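Local coordinates for carboxyvinyl-carboxyphosphonate phosphorylmutase (Bacillus anthracis, PDB 4IQD), which belongs to the phosphoenolpyruvate phosphomutase family, whose members are built on a TIM barrel, and carries bound pyruvic acid in this crystal structure, at residues A[10-15]-A[87-92]; A[19-24]-A[159-164]; A[59-62]-A[67-70]; A[218-223]-A[246-251]. One frame throughout, in Å; residues are numbered along the deposited sequence.

How the contacts relate
The four contacts fall into two pairs. Contacts 1 and 2 share helix 14-26 and touch directly, with centres about 13 Å apart: Asp89 O and Arg20 NH1 are 2.9 Å apart, as are Gln14 OE1 and Ser159 OG, each probably a hydrogen bond. Contacts 3 and 4, also with centres about 13 Å apart, meet where Leu247 CD1 packs 3.4 Å from Ala59 O, and both reach the second subunit. The two pairs are separated by about 25 Å between centres. Thr219 of contact 4 lines a pyruvic acid pocket, its side chain about 4 Å from the ligand; that of Asp68 in contact 3 is about 6 Å from a bound molecule.

Contact 1 of 4, residues A[10-15]-A[87-92]; sequences KQSTQE and ATDLPV
The carboxylate of Asp89 is the flat group of this contact, and both of its oxygens turn to Ser12. OD1 receives the backbone N of Ser12 at 2.7 Å on its syn side, the donor standing 26° out of the carboxylate plane, with a fairly straight N-H...O angle of 156°. OD2 takes Ser12 OG at 3.0 Å through its syn lone pair. One serine thus grips the carboxylate at two points, which should limit its rotation about the CB-CG bond. Gln11 adds a backbone contact, its CA lying 3.5 Å from Asp89 OD1, while its amide oxygen bonds instead to Lys117 NZ. The carboxylate reaches across because Asp89 CG lies anti to the backbone N (chi1 -164°). Asp89 itself is where the chain leaves helix 74-88, with positive phi, on the way to strand 92-95 of the TIM barrel; the partner 10-15 is the lead-in to helix 14-26. The contact therefore fastens the N-terminal arm to the turn between a barrel helix and the next strand. Just before that turn, Thr88 OG1 accepts from the backbone N of Leu90 at 3.2 Å in an ST turn, and it is also bonded to Leu84 O. Helix 14-26 itself adds a further bond to this turn, from Arg20 NH1 to the carbonyl oxygen of Asp89.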
# COMPACT_ATOMS: atom_id res chain seq x y z
N LYS A 10 5.00 -1.61 23.53
CA LYS A 10 6.40 -1.66 23.96
C LYS A 10 7.38 -1.46 22.81
O LYS A 10 8.26 -2.28 22.59
CB LYS A 10 6.71 -3.00 24.63
CG LYS A 10 5.96 -3.27 25.93
CD LYS A 10 6.60 -4.44 26.68
CE LYS A 10 6.80 -5.64 25.77
NZ LYS A 10 7.53 -6.76 26.45
N GLN A 11 7.22 -0.36 22.08
CA GLN A 11 8.11 -0.05 20.96
C GLN A 11 9.55 0.15 21.42
O GLN A 11 9.81 0.36 22.60
CB GLN A 11 7.62 1.20 20.23
CG GLN A 11 7.22 2.33 21.17
CD GLN A 11 7.13 3.67 20.47
OE1 GLN A 11 8.06 4.08 19.77
NE2 GLN A 11 6.01 4.36 20.65
N SER A 12 10.48 0.06 20.48
CA SER A 12 11.90 0.29 20.77
C SER A 12 12.26 1.72 20.38
O SER A 12 11.49 2.40 19.71
CB SER A 12 12.77 -0.69 19.98
OG SER A 12 12.51 -2.03 20.33
N THR A 13 13.44 2.17 20.80
CA THR A 13 13.94 3.46 20.32
C THR A 13 14.74 3.25 19.04
O THR A 13 15.12 2.12 18.71
CB THR A 13 14.78 4.22 21.38
OG1 THR A 13 15.00 5.56 20.94
CG2 THR A 13 16.12 3.56 21.60
N GLN A 14 14.97 4.33 18.30
CA GLN A 14 15.71 4.25 17.05
C GLN A 14 17.10 3.71 17.31
O GLN A 14 17.60 2.87 16.56
CB GLN A 14 15.79 5.62 16.37
CG GLN A 14 16.42 5.60 14.98
CD GLN A 14 17.93 5.71 15.00
OE1 GLN A 14 18.50 6.36 15.87
NE2 GLN A 14 18.58 5.07 14.04
N GLU A 15 17.74 4.19 18.37
CA GLU A 15 19.10 3.79 18.66
C GLU A 15 19.16 2.31 19.03
O GLU A 15 20.14 1.63 18.77
CB GLU A 15 19.73 4.67 19.74
CG GLU A 15 21.25 4.58 19.77
CD GLU A 15 21.93 5.92 20.00
OE1 GLU A 15 21.22 6.91 20.27
OE2 GLU A 15 23.18 5.98 19.91
N ALA A 87 4.40 -0.50 12.79
CA ALA A 87 3.60 -1.71 12.69
C ALA A 87 4.29 -2.94 13.26
O ALA A 87 3.63 -3.85 13.74
CB ALA A 87 3.20 -1.95 11.24
N THR A 88 5.62 -2.96 13.21
CA THR A 88 6.36 -4.19 13.47
C THR A 88 7.37 -4.09 14.60
O THR A 88 7.64 -5.08 15.28
CB THR A 88 7.12 -4.63 12.21
OG1 THR A 88 8.07 -3.62 11.85
CG2 THR A 88 6.16 -4.84 11.06
N ASP A 89 7.92 -2.89 14.80
CA ASP A 89 9.03 -2.67 15.73
C ASP A 89 10.28 -3.44 15.29
O ASP A 89 11.05 -3.93 16.11
CB ASP A 89 8.65 -3.01 17.18
CG ASP A 89 9.62 -2.44 18.19
OD1 ASP A 89 9.83 -1.21 18.18
OD2 ASP A 89 10.17 -3.23 18.99
N LEU A 90 10.46 -3.54 13.97
CA LEU A 90 11.64 -4.18 13.40
C LEU A 90 12.58 -3.16 12.79
O LEU A 90 12.14 -2.10 12.33
CB LEU A 90 11.24 -5.18 12.31
CG LEU A 90 10.71 -6.53 12.77
CD1 LEU A 90 10.43 -7.40 11.55
CD2 LEU A 90 11.71 -7.20 13.69
N PRO A 91 13.89 -3.47 12.78
CA PRO A 91 14.86 -2.62 12.09
C PRO A 91 14.54 -2.56 10.61
O PRO A 91 14.34 -3.60 9.99
CB PRO A 91 16.19 -3.35 12.30
CG PRO A 91 15.96 -4.23 13.48
CD PRO A 91 14.53 -4.64 13.40
N VAL A 92 14.48 -1.36 10.06
CA VAL A 92 14.16 -1.20 8.65
C VAL A 92 15.26 -0.43 7.93
O VAL A 92 15.63 0.67 8.34
CB VAL A 92 12.82 -0.47 8.46
CG1 VAL A 92 12.58 -0.16 7.00
CG2 VAL A 92 11.68 -1.32 9.01

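Contact 2 of 4, residues A[19-24]-A[159-164]; sequences NRFRAL and SLYIVA
Phe21 brings the CD2-CE2 edge of its ring over one face of Tyr161, in an offset edge-to-face pair with centroids 5.2 Å apart and planes at 67°. Helix 14-26 here packs against the start of strand 161-166 in the TIM barrel; the same helix touches Pro91, just ahead of strand 92-95, so it lies across the end of the barrel where these parallel strands begin. Within the aromatic pair, the approach is tightest between Phe21 CE2 and Tyr161 CD2, at 3.5 Å, and Phe21 CD2 stands 3.7 Å above the tyrosine plane toward the rim of the ring. All three side chains leave their backbones with CG anti to N, and for Tyr161 (chi1 -167°) this sends the ring out to the helix. Arg22 takes the other half of the tyrosine ring. Its chain is extended until a bend at chi3, which folds the guanidinium back so that one of its faces lies over CE1. The two planes are 63° apart, so this is not a parallel stack. Arg22 also forms a long, weak ion pair with Asp190, whose other carboxylate oxygen accepts from Ile162 N. The two terminal nitrogens of Arg22 sit by neighbouring ring carbons: NH1 is 3.6 Å from Tyr161 CE1, and NH2 is 3.6 Å from Tyr161 CD1.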
# COMPACT_ATOMS: atom_id res chain seq x y z
N ASN A 19 21.15 -0.48 16.51
CA ASN A 19 22.08 -1.40 17.13
C ASN A 19 21.64 -2.85 16.96
O ASN A 19 22.46 -3.74 16.77
CB ASN A 19 22.27 -1.08 18.61
CG ASN A 19 22.85 0.30 18.83
OD1 ASN A 19 23.68 0.77 18.05
ND2 ASN A 19 22.41 0.97 19.89
N ARG A 20 20.33 -3.07 17.02
CA ARG A 20 19.77 -4.40 16.82
C ARG A 20 20.08 -4.84 15.40
O ARG A 20 20.46 -5.97 15.16
CB ARG A 20 18.26 -4.41 17.05
CG ARG A 20 17.64 -5.79 16.96
CD ARG A 20 16.12 -5.74 16.79
NE ARG A 20 15.42 -5.18 17.94
CZ ARG A 20 14.10 -5.03 18.02
NH1 ARG A 20 13.32 -5.41 17.00
NH2 ARG A 20 13.54 -4.51 19.10
N PHE A 21 19.90 -3.91 14.46
CA PHE A 21 20.20 -4.14 13.06
C PHE A 21 21.67 -4.51 12.87
O PHE A 21 22.00 -5.48 12.19
CB PHE A 21 19.88 -2.89 12.24
CG PHE A 21 20.05 -3.07 10.76
CD1 PHE A 21 19.03 -3.60 9.99
CD2 PHE A 21 21.23 -2.71 10.14
CE1 PHE A 21 19.18 -3.77 8.63
CE2 PHE A 21 21.39 -2.88 8.77
CZ PHE A 21 20.37 -3.40 8.02
N ARG A 22 22.55 -3.72 13.49
CA ARG A 22 23.98 -3.97 13.42
C ARG A 22 24.29 -5.37 13.94
O ARG A 22 25.04 -6.11 13.32
CB ARG A 22 24.75 -2.94 14.24
CG ARG A 22 26.24 -3.25 14.35
CD ARG A 22 26.97 -2.24 15.21
NE ARG A 22 26.85 -0.88 14.69
CZ ARG A 22 27.59 -0.39 13.70
NH1 ARG A 22 28.50 -1.14 13.11
NH2 ARG A 22 27.41 0.87 13.30
N ALA A 23 23.70 -5.71 15.08
CA ALA A 23 23.85 -7.04 15.65
C ALA A 23 23.50 -8.09 14.61
O ALA A 23 24.28 -9.01 14.36
CB ALA A 23 22.95 -7.19 16.87
N LEU A 24 22.32 -7.92 14.00
CA LEU A 24 21.84 -8.84 12.98
C LEU A 24 22.86 -9.03 11.87
O LEU A 24 23.04 -10.13 11.35
CB LEU A 24 20.53 -8.31 12.37
CG LEU A 24 19.30 -8.18 13.27
CD1 LEU A 24 18.16 -7.58 12.50
CD2 LEU A 24 18.92 -9.53 13.83
N SER A 159 23.56 7.84 14.89
CA SER A 159 22.84 6.65 15.34
C SER A 159 22.29 5.86 14.16
O SER A 159 21.59 4.88 14.34
CB SER A 159 21.71 7.05 16.29
OG SER A 159 20.89 8.05 15.71
N LEU A 160 22.63 6.31 12.96
CA LEU A 160 22.10 5.71 11.74
C LEU A 160 23.12 4.79 11.07
O LEU A 160 24.21 5.23 10.70
CB LEU A 160 21.67 6.80 10.77
CG LEU A 160 20.39 6.57 9.96
CD1 LEU A 160 19.23 6.22 10.87
CD2 LEU A 160 20.07 7.80 9.14
N TYR A 161 22.76 3.52 10.92
CA TYR A 161 23.61 2.55 10.24
C TYR A 161 23.59 2.86 8.76
O TYR A 161 22.52 3.07 8.18
CB TYR A 161 23.07 1.15 10.50
CG TYR A 161 24.01 0.01 10.14
CD1 TYR A 161 24.91 -0.50 11.07
CD2 TYR A 161 23.96 -0.58 8.89
CE1 TYR A 161 25.75 -1.55 10.75
CE2 TYR A 161 24.80 -1.63 8.56
CZ TYR A 161 25.69 -2.11 9.50
OH TYR A 161 26.52 -3.15 9.17
N ILE A 162 24.76 2.92 8.13
CA ILE A 162 24.82 3.32 6.73
C ILE A 162 25.26 2.20 5.82
O ILE A 162 26.34 1.64 5.98
CB ILE A 162 25.79 4.48 6.51
CG1 ILE A 162 25.44 5.66 7.42
CG2 ILE A 162 25.75 4.90 5.06
CD1 ILE A 162 26.41 6.80 7.29
N VAL A 163 24.41 1.90 4.84
CA VAL A 163 24.80 1.00 3.76
C VAL A 163 25.03 1.83 2.51
O VAL A 163 24.18 2.63 2.11
CB VAL A 163 23.71 -0.05 3.49
CG1 VAL A 163 24.06 -0.87 2.25
CG2 VAL A 163 23.53 -0.96 4.70
N ALA A 164 26.20 1.67 1.89
CA ALA A 164 26.54 2.43 0.69
C ALA A 164 26.48 1.56 -0.57
O ALA A 164 27.14 0.52 -0.65
CB ALA A 164 27.91 3.07 0.83

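Contact 3 of 4, residues A[59-62]-A[67-70]; sequences AYTA and PDLG
From CB outward, the side chain of Thr61 runs along the bend at Pro67 and Asp68. CB itself faces the carbonyl oxygen of Pro67 at 3.9 Å, and the methyl CG2 sits beside the same oxygen, 4.1 Å away. The hydroxyl branch goes to the next residue, OG1 lying 3.9 Å from Asp68 CA. These are van der Waals contacts between helix 57-63, which follows strand 53-55 of the TIM barrel, and the loop that returns toward helix 74-88. The hydroxyl is engaged inside its own helix: OG1 sits between the backbone N and the carbonyl carbon (chi1 53°), from where its single proton can be shared between Gly57 O, one turn back, and Ala58 O. A buried polar atom is thereby satisfied without help from the loop, and towards Asp68 it makes only van der Waals contact within this pair of segments. The loop makes an inverse gamma turn centred on Asp68; the Pro67 carbonyl oxygen lies by Thr61, while the proline packs on Phe289 of the second subunit. Ala62 and Leu69 also touch that subunit, at Met40 and Tyr286. The Asp68 side chain comes within about 6 Å of a bound pyruvic acid. Closing the gamma turn is a weak bond from Leu69 N to Pro67 O, 2.8 Å long.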
# COMPACT_ATOMS: atom_id res chain seq x y z
N ALA A 59 9.73 -0.52 -5.18
CA ALA A 59 8.45 -1.02 -4.70
C ALA A 59 7.56 0.10 -4.20
O ALA A 59 6.34 0.10 -4.43
CB ALA A 59 8.66 -2.06 -3.62
N TYR A 60 8.16 1.07 -3.51
CA TYR A 60 7.40 2.18 -2.97
C TYR A 60 6.71 2.95 -4.08
O TYR A 60 5.49 3.09 -4.08
CB TYR A 60 8.30 3.14 -2.19
CG TYR A 60 7.53 4.34 -1.68
CD1 TYR A 60 6.46 4.18 -0.81
CD2 TYR A 60 7.87 5.63 -2.07
CE1 TYR A 60 5.75 5.27 -0.35
CE2 TYR A 60 7.16 6.73 -1.61
CZ TYR A 60 6.10 6.54 -0.74
OH TYR A 60 5.38 7.62 -0.27
N THR A 61 7.50 3.43 -5.03
CA THR A 61 6.97 4.21 -6.13
C THR A 61 5.93 3.42 -6.89
O THR A 61 4.84 3.92 -7.17
CB THR A 61 8.09 4.64 -7.08
OG1 THR A 61 8.85 3.50 -7.48
CG2 THR A 61 9.01 5.64 -6.39
N ALA A 62 6.25 2.17 -7.21
CA ALA A 62 5.33 1.30 -7.93
C ALA A 62 4.00 1.17 -7.19
O ALA A 62 2.95 1.14 -7.82
CB ALA A 62 5.95 -0.06 -8.16
N PRO A 67 6.83 5.66 -11.64
CA PRO A 67 8.07 5.00 -12.07
C PRO A 67 9.21 5.29 -11.10
O PRO A 67 9.21 6.32 -10.43
CB PRO A 67 8.36 5.65 -13.43
CG PRO A 67 7.40 6.80 -13.57
CD PRO A 67 6.65 6.96 -12.29
N ASP A 68 10.18 4.38 -11.05
CA ASP A 68 11.35 4.58 -10.22
C ASP A 68 12.29 5.58 -10.88
O ASP A 68 13.31 5.19 -11.47
CB ASP A 68 12.07 3.25 -9.99
CG ASP A 68 13.11 3.34 -8.90
OD1 ASP A 68 13.07 4.32 -8.13
OD2 ASP A 68 13.96 2.42 -8.81
N LEU A 69 11.94 6.86 -10.80
CA LEU A 69 12.68 7.89 -11.51
C LEU A 69 13.01 9.09 -10.64
O LEU A 69 13.27 10.19 -11.14
CB LEU A 69 11.90 8.34 -12.75
CG LEU A 69 11.87 7.29 -13.86
CD1 LEU A 69 11.00 7.75 -15.01
CD2 LEU A 69 13.29 7.01 -14.32
N GLY A 70 12.98 8.88 -9.32
CA GLY A 70 13.35 9.91 -8.37
C GLY A 70 12.44 11.13 -8.38
O GLY A 70 12.91 12.26 -8.43

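Contact 4 of 4, residues A[218-223]-A[246-251]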
# COMPACT_ATOMS: atom_id res chain seq x y z
N MSE A 218 18.90 -9.62 -3.94
CA MSE A 218 18.12 -10.65 -4.60
C MSE A 218 16.81 -10.22 -5.22
O MSE A 218 15.74 -10.67 -4.82
CB MSE A 218 17.93 -11.89 -3.73
CG MSE A 218 19.02 -12.90 -3.96
SE MSE A 218 18.87 -13.97 -5.59
CE MSE A 218 19.09 -12.67 -7.01
N THR A 219 16.91 -9.34 -6.21
CA THR A 219 15.74 -8.91 -6.95
C THR A 219 15.54 -9.82 -8.15
O THR A 219 16.51 -10.29 -8.75
CB THR A 219 15.86 -7.43 -7.36
OG1 THR A 219 14.65 -7.00 -7.99
CG2 THR A 219 17.03 -7.23 -8.31
N GLU A 220 14.29 -10.10 -8.49
CA GLU A 220 13.97 -11.07 -9.53
C GLU A 220 14.18 -10.49 -10.92
O GLU A 220 14.05 -9.28 -11.12
CB GLU A 220 12.53 -11.57 -9.37
CG GLU A 220 12.21 -12.16 -8.01
CD GLU A 220 11.97 -11.10 -6.95
OE1 GLU A 220 11.70 -9.94 -7.31
OE2 GLU A 220 12.05 -11.43 -5.74
N PHE A 221 14.51 -11.36 -11.87
CA PHE A 221 14.71 -10.97 -13.27
C PHE A 221 15.79 -9.91 -13.43
O PHE A 221 15.68 -9.03 -14.28
CB PHE A 221 13.40 -10.47 -13.89
CG PHE A 221 12.20 -11.24 -13.45
CD1 PHE A 221 12.02 -12.55 -13.84
CD2 PHE A 221 11.23 -10.64 -12.65
CE1 PHE A 221 10.91 -13.26 -13.44
CE2 PHE A 221 10.12 -11.35 -12.25
CZ PHE A 221 9.96 -12.66 -12.65
N GLY A 222 16.84 -10.01 -12.62
CA GLY A 222 17.92 -9.04 -12.66
C GLY A 222 19.25 -9.67 -13.03
O GLY A 222 19.30 -10.80 -13.51
N LYS A 223 20.33 -8.93 -12.79
CA LYS A 223 21.68 -9.35 -13.18
C LYS A 223 22.29 -10.33 -12.19
O LYS A 223 23.50 -10.56 -12.20
CB LYS A 223 22.60 -8.13 -13.29
CG LYS A 223 21.96 -6.89 -13.87
CD LYS A 223 22.53 -6.55 -15.23
CE LYS A 223 21.97 -5.23 -15.73
NZ LYS A 223 22.47 -4.88 -17.09
N SER A 246 7.48 -8.42 -2.69
CA SER A 246 6.16 -8.22 -2.08
C SER A 246 5.17 -7.59 -3.06
O SER A 246 4.01 -7.98 -3.10
CB SER A 246 6.27 -7.35 -0.82
OG SER A 246 6.66 -6.03 -1.14
N LEU A 247 5.64 -6.63 -3.85
CA LEU A 247 4.77 -5.95 -4.80
C LEU A 247 4.56 -6.77 -6.07
O LEU A 247 3.49 -6.72 -6.68
CB LEU A 247 5.34 -4.57 -5.15
CG LEU A 247 4.58 -3.76 -6.20
CD1 LEU A 247 4.34 -2.33 -5.72
CD2 LEU A 247 5.32 -3.76 -7.52
N ARG A 248 5.58 -7.54 -6.45
CA ARG A 248 5.49 -8.38 -7.64
C ARG A 248 4.39 -9.42 -7.51
O ARG A 248 3.61 -9.63 -8.44
CB ARG A 248 6.82 -9.08 -7.91
CG ARG A 248 7.96 -8.15 -8.26
CD ARG A 248 8.89 -8.83 -9.24
NE ARG A 248 10.25 -8.29 -9.20
CZ ARG A 248 10.66 -7.26 -9.92
NH1 ARG A 248 9.81 -6.63 -10.73
NH2 ARG A 248 11.92 -6.84 -9.83
N VAL A 249 4.34 -10.08 -6.35
CA VAL A 249 3.35 -11.12 -6.10
C VAL A 249 1.96 -10.53 -5.87
O VAL A 249 0.95 -11.14 -6.24
CB VAL A 249 3.74 -12.01 -4.89
CG1 VAL A 249 4.98 -12.83 -5.21
CG2 VAL A 249 3.97 -11.16 -3.66
N ALA A 250 1.91 -9.34 -5.28
CA ALA A 250 0.65 -8.68 -4.99
C ALA A 250 -0.01 -8.22 -6.28
O ALA A 250 -1.21 -8.39 -6.47
CB ALA A 250 0.86 -7.50 -4.06
N ALA A 251 0.80 -7.65 -7.17
CA ALA A 251 0.29 -7.16 -8.45
C ALA A 251 -0.22 -8.31 -9.30
O ALA A 251 -1.19 -8.16 -10.04
CB ALA A 251 1.37 -6.38 -9.17
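Arg248 reaches from helix 245-264 to the loop 218-223 and spends two N-H groups there. NE gives a salt-bridging hydrogen bond to Glu220 OE1, 2.9 Å long and nearly straight at 162°. Glu220 OE1 lies in the guanidinium plane of Arg248, while NE approaches it on the anti side and somewhat out of the carboxylate plane; carboxylate and guanidinium planes are 84° apart. NH2 bonds to Thr219 OG1 at 3.3 Å, again close to the guanidinium plane; together the NE and NH2 bonds should restrict rotation of the guanidinium. Over one guanidinium face comes Phe221 CD2, offset toward the rim, while Phe221 CE2 meets the aliphatic Arg248 CD at 4.1 Å with the ring's edge. The chain of Glu220 bends at chi2 (78°), swinging the carboxylate back alongside the arginine. In the second shell, Glu220 OE2 is held by Thr245 OG1 and by Gln267 NE2 of the second subunit, whose Arg277 bonds to the carbonyl oxygen of Glu220. Thr219 touches the bound pyruvic acid. Loop 218-223 leaves strand 215-217 at its C-terminal end, and the arrangement is that of a TIM barrel, in which loops at this end of the strands line the ligand pocket.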